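Local coordinates for protein Can2 (PDB 7BDV) that binds the second messenger cyclic tetra-adenylate through CARF domains and acts as a dual-specificity nuclease that potentiates type III CRISPR defence, at residues 115-120 with 126-131; 12-17 with 27-32. One frame throughout, in Å; residues are numbered along the deposited sequence.

Interaction 1. Residues 115-120 with 126-131; sequences PIIYVD and ILYLHN. With nucleotides of chain E.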
ATOM      1  N   PRO A 115       6.408 -30.175  17.127  1.00 40.33           N
ATOM      2  CA  PRO A 115       7.176 -29.217  16.351  1.00 41.42           C
ATOM      3  C   PRO A 115       6.337 -28.002  15.911  1.00 40.21           C
ATOM      4  O   PRO A 115       5.175 -28.124  15.505  1.00 33.84           O
ATOM      5  CB  PRO A 115       7.667 -29.973  15.113  1.00 43.66           C
ATOM      6  CG  PRO A 115       7.299 -31.432  15.343  1.00 45.36           C
ATOM      7  CD  PRO A 115       6.300 -31.481  16.472  1.00 45.00           C
ATOM      8  N   ILE A 116       6.956 -26.830  15.985  1.00 32.22           N
ATOM      9  CA  ILE A 116       6.312 -25.540  15.629  1.00 34.49           C
ATOM     10  C   ILE A 116       7.328 -24.738  14.825  1.00 33.89           C
ATOM     11  O   ILE A 116       8.411 -24.469  15.352  1.00 36.61           O
ATOM     12  CB  ILE A 116       5.827 -24.766  16.869  1.00 37.38           C
ATOM     13  CG1 ILE A 116       4.861 -25.580  17.721  1.00 34.95           C
ATOM     14  CG2 ILE A 116       5.193 -23.454  16.417  1.00 34.12           C
ATOM     15  CD1 ILE A 116       4.615 -25.000  19.123  1.00 33.01           C
ATOM     16  N   ILE A 117       6.962 -24.364  13.601  1.00 31.65           N
ATOM     17  CA  ILE A 117       7.828 -23.593  12.683  1.00 31.39           C
ATOM     18  C   ILE A 117       7.251 -22.182  12.503  1.00 30.03           C
ATOM     19  O   ILE A 117       6.050 -21.994  12.638  1.00 28.85           O
ATOM     20  CB  ILE A 117       7.984 -24.337  11.357  1.00 33.07           C
ATOM     21  CG1 ILE A 117       6.703 -24.297  10.517  1.00 32.46           C
ATOM     22  CG2 ILE A 117       8.459 -25.759  11.613  1.00 38.66           C
ATOM     23  CD1 ILE A 117       6.922 -24.707   9.087  1.00 38.70           C
ATOM     24  N   TYR A 118       8.138 -21.236  12.218  1.00 32.40           N
ATOM     25  CA  TYR A 118       7.804 -19.834  11.912  1.00 31.69           C
ATOM     26  C   TYR A 118       8.718 -19.402  10.769  1.00 27.31           C
ATOM     27  O   TYR A 118       9.918 -19.665  10.848  1.00 28.73           O
ATOM     28  CB  TYR A 118       7.958 -18.968  13.161  1.00 33.54           C
ATOM     29  CG  TYR A 118       7.702 -17.507  12.901  1.00 33.37           C
ATOM     30  CD1 TYR A 118       8.703 -16.688  12.394  1.00 35.62           C
ATOM     31  CD2 TYR A 118       6.462 -16.939  13.158  1.00 35.30           C
ATOM     32  CE1 TYR A 118       8.460 -15.342  12.141  1.00 32.26           C
ATOM     33  CE2 TYR A 118       6.204 -15.599  12.890  1.00 33.67           C
ATOM     34  CZ  TYR A 118       7.224 -14.799  12.407  1.00 31.74           C
ATOM     35  OH  TYR A 118       6.973 -13.489  12.128  1.00 33.27           O
ATOM     36  N   VAL A 119       8.144 -18.797   9.721  1.00 25.72           N
ATOM     37  CA  VAL A 119       8.850 -18.402   8.493  1.00 28.68           C
ATOM     38  C   VAL A 119       9.257 -16.937   8.610  1.00 31.01           C
ATOM     39  O   VAL A 119       8.373 -16.106   8.636  1.00 36.32           O
ATOM     40  CB  VAL A 119       8.032 -18.652   7.226  1.00 26.67           C
ATOM     41  CG1 VAL A 119       8.814 -18.180   6.039  1.00 28.13           C
ATOM     42  CG2 VAL A 119       7.699 -20.132   7.060  1.00 32.66           C
ATOM     43  N   ASP A 120      10.565 -16.681   8.680  1.00 37.01           N
ATOM     44  CA  ASP A 120      11.180 -15.324   8.731  1.00 35.02           C
ATOM     45  C   ASP A 120      11.662 -14.989   7.318  1.00 33.22           C
ATOM     46  O   ASP A 120      12.710 -15.503   6.931  1.00 41.03           O
ATOM     47  CB  ASP A 120      12.310 -15.297   9.751  1.00 31.96           C
ATOM     48  CG  ASP A 120      13.150 -14.014   9.726  1.00 40.06           C
ATOM     49  OD1 ASP A 120      12.704 -13.028   9.113  1.00 43.08           O
ATOM     50  OD2 ASP A 120      14.238 -14.008  10.340  1.00 44.98           O
ATOM     51  N   ILE A 126      13.445 -20.737   8.199  1.00 38.00           N
ATOM     52  CA  ILE A 126      12.439 -21.423   9.055  1.00 38.04           C
ATOM     53  C   ILE A 126      13.020 -21.473  10.462  1.00 34.64           C
ATOM     54  O   ILE A 126      14.052 -22.088  10.628  1.00 35.05           O
ATOM     55  CB  ILE A 126      12.138 -22.821   8.510  1.00 41.46           C
ATOM     56  CG1 ILE A 126      11.472 -22.757   7.138  1.00 46.13           C
ATOM     57  CG2 ILE A 126      11.313 -23.598   9.494  1.00 45.73           C
ATOM     58  CD1 ILE A 126      11.495 -24.069   6.391  1.00 53.71           C
ATOM     59  N   LEU A 127      12.363 -20.853  11.436  1.00 34.89           N
ATOM     60  CA  LEU A 127      12.697 -21.002  12.874  1.00 34.54           C
ATOM     61  C   LEU A 127      11.896 -22.185  13.423  1.00 34.04           C
ATOM     62  O   LEU A 127      10.702 -22.229  13.183  1.00 31.92           O
ATOM     63  CB  LEU A 127      12.357 -19.720  13.632  1.00 32.87           C
ATOM     64  CG  LEU A 127      12.852 -18.433  12.989  1.00 38.98           C
ATOM     65  CD1 LEU A 127      12.531 -17.242  13.886  1.00 44.35           C
ATOM     66  CD2 LEU A 127      14.324 -18.520  12.697  1.00 42.97           C
ATOM     67  N   TYR A 128      12.568 -23.131  14.084  1.00 36.13           N
ATOM     68  CA  TYR A 128      11.932 -24.235  14.842  1.00 35.17           C
ATOM     69  C   TYR A 128      11.803 -23.764  16.289  1.00 35.33           C
ATOM     70  O   TYR A 128      12.821 -23.761  17.006  1.00 36.90           O
ATOM     71  CB  TYR A 128      12.756 -25.504  14.693  1.00 37.73           C
ATOM     72  CG  TYR A 128      12.909 -25.960  13.270  1.00 40.42           C
ATOM     73  CD1 TYR A 128      11.883 -26.637  12.641  1.00 42.45           C
ATOM     74  CD2 TYR A 128      14.059 -25.713  12.549  1.00 46.47           C
ATOM     75  CE1 TYR A 128      12.002 -27.080  11.340  1.00 44.79           C
ATOM     76  CE2 TYR A 128      14.199 -26.149  11.239  1.00 51.84           C
ATOM     77  CZ  TYR A 128      13.162 -26.836  10.634  1.00 47.73           C
ATOM     78  OH  TYR A 128      13.262 -27.259   9.345  1.00 58.62           O
ATOM     79  N   LEU A 129      10.602 -23.315  16.671  1.00 35.83           N
ATOM     80  CA  LEU A 129      10.340 -22.632  17.965  1.00 41.36           C
ATOM     81  C   LEU A 129      10.388 -23.637  19.111  1.00 46.01           C
ATOM     82  O   LEU A 129      10.647 -23.208  20.230  1.00 43.58           O
ATOM     83  CB  LEU A 129       8.994 -21.906  17.899  1.00 39.71           C
ATOM     84  CG  LEU A 129       8.990 -20.689  16.974  1.00 40.48           C
ATOM     85  CD1 LEU A 129       7.704 -19.890  17.110  1.00 40.57           C
ATOM     86  CD2 LEU A 129      10.185 -19.784  17.249  1.00 43.14           C
ATOM     87  N   HIS A 130      10.174 -24.925  18.835  1.00 46.30           N
ATOM     88  CA  HIS A 130      10.251 -25.989  19.869  1.00 47.44           C
ATOM     89  C   HIS A 130      11.695 -26.178  20.363  1.00 47.77           C
ATOM     90  O   HIS A 130      11.837 -26.449  21.566  1.00 55.58           O
ATOM     91  CB  HIS A 130       9.574 -27.279  19.393  1.00 42.98           C
ATOM     92  CG  HIS A 130      10.206 -27.937  18.220  1.00 42.05           C
ATOM     93  ND1 HIS A 130      10.203 -27.374  16.975  1.00 41.16           N
ATOM     94  CD2 HIS A 130      10.798 -29.140  18.089  1.00 43.71           C
ATOM     95  CE1 HIS A 130      10.790 -28.182  16.118  1.00 42.15           C
ATOM     96  NE2 HIS A 130      11.165 -29.276  16.779  1.00 44.40           N
ATOM     97  N   ASN A 131      12.723 -26.031  19.520  1.00 46.29           N
ATOM     98  CA  ASN A 131      14.124 -26.376  19.917  1.00 47.60           C
ATOM     99  C   ASN A 131      15.142 -25.254  19.662  1.00 46.76           C
ATOM    100  O   ASN A 131      16.322 -25.494  19.932  1.00 44.94           O
ATOM    101  CB  ASN A 131      14.595 -27.668  19.245  1.00 47.44           C
ATOM    102  CG  ASN A 131      14.610 -27.606  17.734  1.00 56.21           C
ATOM    103  OD1 ASN A 131      14.744 -26.533  17.142  1.00 56.57           O
ATOM    104  ND2 ASN A 131      14.502 -28.763  17.100  1.00 51.68           N
TER
ATOM    105  P     A E   2       3.736 -11.802  11.971  1.00 28.67           P
ATOM    106  OP1   A E   2       4.694 -12.592  12.782  1.00 29.80           O
ATOM    107  OP2   A E   2       2.277 -11.704  12.277  1.00 31.55           O
ATOM    108  O5'   A E   2       4.316 -10.317  12.147  1.00 32.29           O
ATOM    109  C5'   A E   2       3.605  -9.232  11.538  1.00 27.71           C
ATOM    110  C4'   A E   2       3.745  -8.066  12.492  1.00 32.88           C
ATOM    111  O4'   A E   2       5.163  -7.888  12.747  1.00 36.61           O
ATOM    112  C3'   A E   2       3.235  -6.701  12.044  1.00 30.87           C
ATOM    113  O3'   A E   2       2.629  -6.003  13.180  1.00 33.04           O
ATOM    114  C2'   A E   2       4.526  -6.026  11.577  1.00 33.98           C
ATOM    115  O2'   A E   2       4.556  -4.606  11.627  1.00 34.32           O
ATOM    116  C1'   A E   2       5.485  -6.530  12.626  1.00 32.98           C
ATOM    117  N9    A E   2       6.884  -6.438  12.314  1.00 30.79           N
ATOM    118  C8    A E   2       7.529  -6.916  11.181  1.00 31.09           C
ATOM    119  N7    A E   2       8.818  -6.672  11.217  1.00 33.41           N
ATOM    120  C5    A E   2       9.014  -5.991  12.416  1.00 31.05           C
ATOM    121  C6    A E   2      10.160  -5.452  13.007  1.00 34.32           C
ATOM    122  N6    A E   2      11.333  -5.515  12.421  1.00 34.64           N
ATOM    123  N1    A E   2      10.048  -4.846  14.220  1.00 34.46           N
ATOM    124  C2    A E   2       8.825  -4.773  14.770  1.00 32.35           C
ATOM    125  N3    A E   2       7.666  -5.252  14.301  1.00 36.88           N
ATOM    126  C4    A E   2       7.837  -5.848  13.102  1.00 31.35           C
TER

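Interaction 2. Residues 12-17 with 27-32; sequences DTYVCL and IPVIQA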
ATOM      1  N   ASP A  12       3.262 -36.231   9.880  1.00 52.76           N
ATOM      2  CA  ASP A  12       2.435 -36.462   8.657  1.00 49.17           C
ATOM      3  C   ASP A  12       1.561 -35.241   8.304  1.00 46.19           C
ATOM      4  O   ASP A  12       1.163 -35.101   7.135  1.00 46.83           O
ATOM      5  CB  ASP A  12       1.538 -37.685   8.868  1.00 50.42           C
ATOM      6  N   THR A  13       1.225 -34.402   9.288  1.00 38.94           N
ATOM      7  CA  THR A  13       0.098 -33.441   9.207  1.00 39.57           C
ATOM      8  C   THR A  13       0.630 -32.031   9.470  1.00 38.35           C
ATOM      9  O   THR A  13       1.211 -31.804  10.547  1.00 42.87           O
ATOM     10  CB  THR A  13      -1.019 -33.867  10.172  1.00 43.76           C
ATOM     11  OG1 THR A  13      -1.500 -35.164   9.779  1.00 39.96           O
ATOM     12  CG2 THR A  13      -2.169 -32.889  10.198  1.00 41.13           C
ATOM     13  N   TYR A  14       0.449 -31.136   8.513  1.00 34.47           N
ATOM     14  CA  TYR A  14       0.898 -29.721   8.558  1.00 33.84           C
ATOM     15  C   TYR A  14      -0.330 -28.842   8.813  1.00 32.70           C
ATOM     16  O   TYR A  14      -1.308 -28.919   8.055  1.00 27.52           O
ATOM     17  CB  TYR A  14       1.646 -29.456   7.258  1.00 32.77           C
ATOM     18  CG  TYR A  14       2.053 -28.042   6.976  1.00 30.15           C
ATOM     19  CD1 TYR A  14       3.181 -27.503   7.549  1.00 36.09           C
ATOM     20  CD2 TYR A  14       1.346 -27.268   6.084  1.00 34.65           C
ATOM     21  CE1 TYR A  14       3.621 -26.227   7.221  1.00 34.88           C
ATOM     22  CE2 TYR A  14       1.753 -25.983   5.755  1.00 36.75           C
ATOM     23  CZ  TYR A  14       2.876 -25.455   6.361  1.00 36.13           C
ATOM     24  OH  TYR A  14       3.283 -24.190   6.060  1.00 42.79           O
ATOM     25  N   VAL A  15      -0.323 -28.106   9.917  1.00 31.17           N
ATOM     26  CA  VAL A  15      -1.461 -27.250  10.339  1.00 32.01           C
ATOM     27  C   VAL A  15      -1.064 -25.796  10.099  1.00 31.95           C
ATOM     28  O   VAL A  15      -0.027 -25.349  10.667  1.00 34.28           O
ATOM     29  CB  VAL A  15      -1.861 -27.509  11.797  1.00 32.00           C
ATOM     30  CG1 VAL A  15      -2.996 -26.603  12.254  1.00 30.04           C
ATOM     31  CG2 VAL A  15      -2.210 -28.973  12.020  1.00 33.27           C
ATOM     32  N   CYS A  16      -1.832 -25.066   9.302  1.00 34.03           N
ATOM     33  CA  CYS A  16      -1.513 -23.636   9.109  1.00 37.70           C
ATOM     34  C   CYS A  16      -2.745 -22.752   9.240  1.00 43.04           C
ATOM     35  O   CYS A  16      -3.907 -23.219   9.085  1.00 37.91           O
ATOM     36  CB  CYS A  16      -0.675 -23.403   7.869  1.00 43.53           C
ATOM     37  SG  CYS A  16      -1.316 -24.211   6.401  1.00 52.11           S
ATOM     38  N   LEU A  17      -2.476 -21.506   9.621  1.00 34.94           N
ATOM     39  CA  LEU A  17      -3.521 -20.497   9.939  1.00 34.06           C
ATOM     40  C   LEU A  17      -3.596 -19.552   8.752  1.00 30.99           C
ATOM     41  O   LEU A  17      -2.601 -18.845   8.534  1.00 32.92           O
ATOM     42  CB  LEU A  17      -3.109 -19.737  11.210  1.00 40.49           C
ATOM     43  CG  LEU A  17      -3.253 -20.475  12.528  1.00 46.33           C
ATOM     44  CD1 LEU A  17      -2.547 -21.811  12.502  1.00 51.79           C
ATOM     45  CD2 LEU A  17      -2.702 -19.630  13.663  1.00 53.72           C
ATOM     46  N   ILE A  27       5.165 -21.683   1.192  1.00 33.82           N
ATOM     47  CA  ILE A  27       6.604 -21.895   0.918  1.00 37.75           C
ATOM     48  C   ILE A  27       7.065 -23.233   1.498  1.00 34.05           C
ATOM     49  O   ILE A  27       7.720 -23.995   0.795  1.00 35.53           O
ATOM     50  CB  ILE A  27       7.446 -20.692   1.388  1.00 40.71           C
ATOM     51  CG1 ILE A  27       7.249 -19.484   0.457  1.00 41.17           C
ATOM     52  CG2 ILE A  27       8.900 -21.082   1.498  1.00 43.30           C
ATOM     53  N   PRO A  28       6.786 -23.578   2.775  1.00 35.48           N
ATOM     54  CA  PRO A  28       7.164 -24.890   3.302  1.00 36.71           C
ATOM     55  C   PRO A  28       6.538 -26.113   2.597  1.00 38.09           C
ATOM     56  O   PRO A  28       7.159 -27.157   2.580  1.00 40.59           O
ATOM     57  CB  PRO A  28       6.719 -24.823   4.764  1.00 37.52           C
ATOM     58  CG  PRO A  28       6.659 -23.336   5.063  1.00 36.81           C
ATOM     59  CD  PRO A  28       6.140 -22.733   3.794  1.00 34.16           C
ATOM     60  N   VAL A  29       5.344 -25.970   2.044  1.00 38.28           N
ATOM     61  CA  VAL A  29       4.567 -27.052   1.350  1.00 41.57           C
ATOM     62  C   VAL A  29       5.180 -27.310  -0.033  1.00 43.22           C
ATOM     63  O   VAL A  29       5.245 -28.498  -0.436  1.00 46.29           O
ATOM     64  CB  VAL A  29       3.072 -26.675   1.264  1.00 42.96           C
ATOM     65  CG1 VAL A  29       2.284 -27.582   0.329  1.00 50.88           C
ATOM     66  CG2 VAL A  29       2.443 -26.660   2.654  1.00 46.26           C
ATOM     67  N   ILE A  30       5.631 -26.260  -0.722  1.00 44.74           N
ATOM     68  CA  ILE A  30       6.273 -26.368  -2.064  1.00 48.29           C
ATOM     69  C   ILE A  30       7.672 -26.966  -1.893  1.00 51.44           C
ATOM     70  O   ILE A  30       8.054 -27.815  -2.735  1.00 43.86           O
ATOM     71  CB  ILE A  30       6.329 -25.001  -2.783  1.00 50.77           C
ATOM     72  CG1 ILE A  30       4.962 -24.333  -2.904  1.00 53.03           C
ATOM     73  CG2 ILE A  30       6.998 -25.142  -4.136  1.00 51.43           C
ATOM     74  CD1 ILE A  30       3.924 -25.143  -3.625  1.00 51.94           C
ATOM     75  N   GLN A  31       8.404 -26.528  -0.855  1.00 42.95           N
ATOM     76  CA  GLN A  31       9.773 -26.993  -0.542  1.00 47.28           C
ATOM     77  C   GLN A  31       9.752 -28.507  -0.266  1.00 46.03           C
ATOM     78  O   GLN A  31      10.582 -29.209  -0.869  1.00 42.78           O
ATOM     79  CB  GLN A  31      10.341 -26.214   0.642  1.00 48.84           C
ATOM     80  CG  GLN A  31      11.805 -26.537   0.909  1.00 61.07           C
ATOM     81  CD  GLN A  31      12.514 -25.451   1.687  1.00 67.27           C
ATOM     82  OE1 GLN A  31      12.581 -24.294   1.264  1.00 76.57           O
ATOM     83  NE2 GLN A  31      13.062 -25.818   2.836  1.00 70.81           N
ATOM     84  N   ALA A  32       8.865 -28.957   0.624  1.00 45.78           N
ATOM     85  CA  ALA A  32       8.794 -30.325   1.192  1.00 52.82           C
ATOM     86  C   ALA A  32       7.329 -30.760   1.331  1.00 49.34           C
ATOM     87  O   ALA A  32       6.692 -30.540   2.358  1.00 52.04           O
ATOM     88  CB  ALA A  32       9.513 -30.347   2.526  1.00 51.72           C
TER

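Interaction 1. Residues 115-120 with 126-131
The carbonyl oxygen of Leu127 accepts a hydrogen bond from Tyr118 N at 2.9 Å and also has a weaker CA-H...O contact from Ile117 CA at 3.2 Å. The two strands form an antiparallel beta hairpin in the mixed sheet of the CARF domain. Leu127 N returns the bond to Tyr118 O (2.8 Å), which makes Tyr118 and Leu127 a hydrogen-bonded pair flanked by the non-hydrogen-bonded pairs Ile117-Tyr128 and Val119-Ile126. Two residues on, Leu129 N hydrogen-bonds to Ile116 O as the second strand runs out into loop.

Side chains alternate between the two faces. On one, Ile117 and Tyr128 lie side by side, with Ile117 CG2 3.7 Å from Tyr128 CD1; Ile126 CG2 meets Ile117 CB and also lies over one face of the Tyr128 ring, towards its rim. The hydroxyl of Tyr128 is taken by Glu135 on the next strand.

The other face carries Tyr118 and Leu127, pointing the same way, with Leu129 CD1 against Tyr118 CB. Ile100 of the second subunit packs on all three, so this face also lies at the dimer interface. Tyr118 CG stands anti to its backbone nitrogen (chi1 177°), and the ring runs out from the sheet to the cyclic nucleotide. Its hydroxyl donates to OP1 of A2 of chain E over a short 2.5 Å, with the phosphate oxygen in the ring plane at its edge.

At the open end of the hairpin the imidazole of His130 lies flat against Pro115. Pro115 CA sits 3.7 Å from the centroid of the His130 ring, only 12° off the normal, in a CH-pi contact, and Pro115 CB is 3.7 Å from His130 CE1.

Interaction 2. Residues 12-17 with 27-32
The side chains of Tyr14 and Pro28 run across each other at about a right angle, while Tyr14 meets Val29 more obliquely, so one tyrosine from strand 13-17 touches two consecutive residues of helix 23-31. A chi1 of 172° extends the phenol away from the strand towards the helix. Pro28 takes the far end: its CG lies 3.6 Å from Tyr14 OH, and its CB is near Tyr14 CE1. Both residues approach from the same side of the ring plane, Val29 CG2 meeting the CE2-CD2 bond while Pro28 lies by CE1 and OH. Val29 CG2 is 3.7 Å from Tyr14 CD2; its modelled approach to Tyr14 CE2, 3.2 Å, is doubtful for two carbons.

The buried Tyr14 hydroxyl, close to Pro28, hydrogen-bonds outside the two segments with Asn93 ND2 and with the main-chain oxygen of Asn25. These bonds hold the outer end of the ring in place beside Pro28, where the helix is kinked.

Strand 13-17, helix 23-31 and the parallel strand 36-41 form a beta-alpha-beta crossover, and this is the strand-to-helix packing expected within such a unit of the Rossmann-like CARF fold.

How the interactions relate
Interactions 1 and 2 both involve strands of the same sheet, with strand 90-93 lying between strands 13-17 and 116-120, and their centres are 12 Å apart. They meet on the side of the sheet where helix 23-31 packs: Val119 CG2 lies 3.9 Å from Pro28 CG, and Ile117 CD1 lies 4.1 Å from Tyr14 CE1. Ile126 CD1 extends this packing to Gln31. The side chains of interaction 1 that reach the second subunit and the nucleotide, Tyr118 among them, leave from the other face. Tyr118 of interaction 1 touches the cyclic tetra-adenylate directly, whereas the nearest atom of interaction 2 stays about 6 Å from the bound nucleic acid.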